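Local coordinates for Acarbose/maltose binding protein GacH (PDB 3K01), which binds acarbose and an acarbose homologue, and probably maltose, as the solute receptor of a Streptomyces ABC transporter, at residues A[142-147]-A[354-359]. Residues are numbered along the deposited sequence; the frame is centred on the assembly and turned at random.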
ATOM      1  N   THR A 142       1.292   3.570   2.205  1.00  7.58           N
ATOM      2  CA  THR A 142       2.600   3.360   1.572  1.00  7.30           C
ATOM      3  C   THR A 142       3.604   3.049   2.662  1.00  6.98           C
ATOM      4  O   THR A 142       3.261   2.996   3.848  1.00  7.83           O
ATOM      5  CB  THR A 142       3.016   4.617   0.764  1.00  7.13           C
ATOM      6  OG1 THR A 142       4.134   4.331  -0.093  1.00  7.32           O
ATOM      7  CG2 THR A 142       3.343   5.810   1.641  1.00  8.31           C
ATOM      8  N   LEU A 143       4.847   2.856   2.248  1.00  6.09           N
ATOM      9  CA  LEU A 143       5.964   2.697   3.185  1.00  6.04           C
ATOM     10  C   LEU A 143       6.656   4.028   3.388  1.00  5.80           C
ATOM     11  O   LEU A 143       6.628   4.893   2.518  1.00  6.34           O
ATOM     12  CB  LEU A 143       6.973   1.685   2.623  1.00  6.72           C
ATOM     13  CG  LEU A 143       6.491   0.254   2.468  1.00  6.36           C
ATOM     14  CD1 LEU A 143       7.583  -0.657   1.862  1.00  7.23           C
ATOM     15  CD2 LEU A 143       6.006  -0.337   3.808  1.00  8.41           C
ATOM     16  N   ALA A 144       7.310   4.157   4.552  1.00  6.74           N
ATOM     17  CA  ALA A 144       7.941   5.400   4.964  1.00  6.93           C
ATOM     18  C   ALA A 144       9.140   5.078   5.838  1.00  6.66           C
ATOM     19  O   ALA A 144       9.226   3.981   6.382  1.00  6.41           O
ATOM     20  CB  ALA A 144       6.936   6.270   5.746  1.00  7.56           C
ATOM     21  N   LEU A 145      10.056   6.040   5.954  1.00  6.08           N
ATOM     22  CA  LEU A 145      11.207   5.876   6.844  1.00  5.90           C
ATOM     23  C   LEU A 145      10.831   6.323   8.265  1.00  5.84           C
ATOM     24  O   LEU A 145      10.587   7.507   8.502  1.00  7.22           O
ATOM     25  CB  LEU A 145      12.350   6.721   6.318  1.00  6.71           C
ATOM     26  CG  LEU A 145      13.675   6.568   7.081  1.00  7.57           C
ATOM     27  CD1 LEU A 145      14.288   5.207   6.907  1.00  9.61           C
ATOM     28  CD2 LEU A 145      14.624   7.678   6.633  1.00  9.04           C
ATOM     29  N   PHE A 146      10.769   5.369   9.183  1.00  5.70           N
ATOM     30  CA  PHE A 146      10.578   5.663  10.609  1.00  5.41           C
ATOM     31  C   PHE A 146      11.947   5.933  11.229  1.00  6.01           C
ATOM     32  O   PHE A 146      12.932   5.261  10.911  1.00  6.23           O
ATOM     33  CB  PHE A 146      10.009   4.449  11.342  1.00  6.24           C
ATOM     34  CG  PHE A 146       8.557   4.147  11.088  1.00  5.39           C
ATOM     35  CD1 PHE A 146       7.763   3.762  12.148  1.00  6.11           C
ATOM     36  CD2 PHE A 146       7.979   4.157   9.812  1.00  6.22           C
ATOM     37  CE1 PHE A 146       6.430   3.411  11.987  1.00  6.24           C
ATOM     38  CE2 PHE A 146       6.630   3.822   9.641  1.00  6.90           C
ATOM     39  CZ  PHE A 146       5.858   3.462  10.747  1.00  6.72           C
ATOM     40  N   TYR A 147      12.030   6.896  12.134  1.00  5.96           N
ATOM     41  CA  TYR A 147      13.300   7.184  12.786  1.00  5.81           C
ATOM     42  C   TYR A 147      13.102   7.519  14.260  1.00  6.05           C
ATOM     43  O   TYR A 147      12.086   8.075  14.682  1.00  6.05           O
ATOM     44  CB  TYR A 147      14.102   8.284  12.058  1.00  6.40           C
ATOM     45  CG  TYR A 147      13.421   9.613  11.901  1.00  6.57           C
ATOM     46  CD1 TYR A 147      12.551   9.852  10.833  1.00  7.08           C
ATOM     47  CD2 TYR A 147      13.683  10.654  12.806  1.00  7.53           C
ATOM     48  CE1 TYR A 147      11.947  11.082  10.681  1.00  9.00           C
ATOM     49  CE2 TYR A 147      13.083  11.868  12.654  1.00  9.05           C
ATOM     50  CZ  TYR A 147      12.225  12.071  11.591  1.00  8.71           C
ATOM     51  OH  TYR A 147      11.599  13.300  11.425  1.00 11.31           O
ATOM     52  N   LYS A 354      -0.343  13.424   9.636  1.00  6.97           N
ATOM     53  CA  LYS A 354       0.892  14.168   9.878  1.00  8.22           C
ATOM     54  C   LYS A 354       2.122  13.299   9.640  1.00  8.31           C
ATOM     55  O   LYS A 354       3.112  13.750   9.061  1.00  9.52           O
ATOM     56  CB  LYS A 354       0.922  14.738  11.295  1.00  8.77           C
ATOM     57  CG  LYS A 354      -0.087  15.846  11.485  1.00  8.95           C
ATOM     58  CD  LYS A 354      -0.068  16.433  12.910  1.00 10.64           C
ATOM     59  CE  LYS A 354      -0.425  15.402  13.989  1.00 12.72           C
ATOM     60  NZ  LYS A 354      -0.422  16.079  15.349  1.00 19.57           N
ATOM     61  N   PHE A 355       2.072  12.052  10.108  1.00  7.82           N
ATOM     62  CA  PHE A 355       3.196  11.142   9.891  1.00  7.84           C
ATOM     63  C   PHE A 355       3.394  10.779   8.430  1.00  7.45           C
ATOM     64  O   PHE A 355       4.545  10.710   7.985  1.00  8.74           O
ATOM     65  CB  PHE A 355       3.027   9.832  10.651  1.00  8.25           C
ATOM     66  CG  PHE A 355       3.368   9.874  12.122  1.00  7.35           C
ATOM     67  CD1 PHE A 355       4.540  10.475  12.572  1.00 10.91           C
ATOM     68  CD2 PHE A 355       2.560   9.211  13.039  1.00 10.32           C
ATOM     69  CE1 PHE A 355       4.875  10.449  13.930  1.00 10.21           C
ATOM     70  CE2 PHE A 355       2.895   9.200  14.421  1.00  9.14           C
ATOM     71  CZ  PHE A 355       4.052   9.805  14.831  1.00 10.29           C
ATOM     72  N   PHE A 356       2.304  10.531   7.688  1.00  7.47           N
ATOM     73  CA  PHE A 356       2.392   9.837   6.392  1.00  6.88           C
ATOM     74  C   PHE A 356       2.129  10.591   5.134  1.00  6.90           C
ATOM     75  O   PHE A 356       2.430  10.088   4.061  1.00  7.49           O
ATOM     76  CB  PHE A 356       1.527   8.570   6.371  1.00  7.44           C
ATOM     77  CG  PHE A 356       2.167   7.438   7.097  1.00  6.61           C
ATOM     78  CD1 PHE A 356       3.031   6.555   6.460  1.00  9.49           C
ATOM     79  CD2 PHE A 356       1.967   7.312   8.453  1.00  8.19           C
ATOM     80  CE1 PHE A 356       3.663   5.533   7.210  1.00  9.99           C
ATOM     81  CE2 PHE A 356       2.579   6.300   9.170  1.00 10.17           C
ATOM     82  CZ  PHE A 356       3.425   5.429   8.531  1.00 10.26           C
ATOM     83  N   LYS A 357       1.540  11.779   5.205  1.00  7.33           N
ATOM     84  CA  LYS A 357       1.225  12.425   3.945  1.00  7.91           C
ATOM     85  C   LYS A 357       2.453  12.693   3.053  1.00  7.51           C
ATOM     86  O   LYS A 357       2.387  12.431   1.846  1.00  7.62           O
ATOM     87  CB  LYS A 357       0.320  13.639   4.117  1.00  8.29           C
ATOM     88  CG  LYS A 357      -0.208  14.226   2.777  1.00 10.08           C
ATOM     89  CD  LYS A 357      -0.777  13.159   1.816  1.00 10.96           C
ATOM     90  CE  LYS A 357      -1.684  13.734   0.734  1.00 12.96           C
ATOM     91  NZ  LYS A 357      -1.074  14.785  -0.059  1.00 14.65           N
ATOM     92  N   PRO A 358       3.576  13.188   3.611  1.00  7.80           N
ATOM     93  CA  PRO A 358       4.725  13.338   2.721  1.00  7.96           C
ATOM     94  C   PRO A 358       5.171  12.020   2.076  1.00  7.69           C
ATOM     95  O   PRO A 358       5.548  11.990   0.904  1.00  8.89           O
ATOM     96  CB  PRO A 358       5.806  13.924   3.650  1.00  8.81           C
ATOM     97  CG  PRO A 358       4.992  14.684   4.693  1.00  8.40           C
ATOM     98  CD  PRO A 358       3.826  13.767   4.954  1.00  7.64           C
ATOM     99  N   ALA A 359       5.084  10.919   2.823  1.00  7.60           N
ATOM    100  CA  ALA A 359       5.401   9.604   2.249  1.00  7.65           C
ATOM    101  C   ALA A 359       4.408   9.216   1.147  1.00  7.73           C
ATOM    102  O   ALA A 359       4.784   8.715   0.082  1.00  7.76           O
ATOM    103  CB  ALA A 359       5.411   8.559   3.355  1.00  8.25           C
TER
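Phe-356, the helix residue with the most surface buried here, meets Ala-144 and Phe-146 of the strand through the CD1-CE1-CZ side of its ring. Its CB points toward the strand and starts the path, and CD1, CE1 and CZ lie on the strand side. CD1 comes within 4.0 Å of Ala-144 CB, and CE1 lies closer, 3.7 Å from the same methyl. CZ then meets the far end of Phe-146, 3.8 Å from its CE2 and equally near its CZ. The two rings cross obliquely, planes at 66° and centroids 6.0 Å apart. Although the CB of Phe-146 does not point at the helix, a chi1 of -74° sets CG anti to the carbonyl carbon and brings the ring's end within contact.

One turn on, Ala-359 closes the other end. Its CB packs 3.6 Å from Ala-144 CB, where the backbones also come nearest, and lies 3.8 Å from Thr-142 CG2. Thr-142 divides its branches: CG2 faces the helix, while OG1 hydrogen-bonds Pro-294 O and Ser-293 OG. No hydrogen bond joins the segments, and the contact buries Thr-142 O without a polar partner in the model, so cohesion here is essentially apolar.

The axes of strand 144-147 and helix 354-359 approach to 8.8 Å, their N-to-C directions 139° apart, a spacing bridged by the methyls of Ala-144, Ala-359 and Thr-142 at one end and two rings at the other. Ile-264 of helix 264-268 touches both rings, and Pro-261 and Leu-335 add loop contacts to Phe-356. Helix 351-360 thus packs against strand 132-148 of the mixed sheet in this solute-binding protein, where that strand pairs antiparallel with strands 254-259 and 279-283.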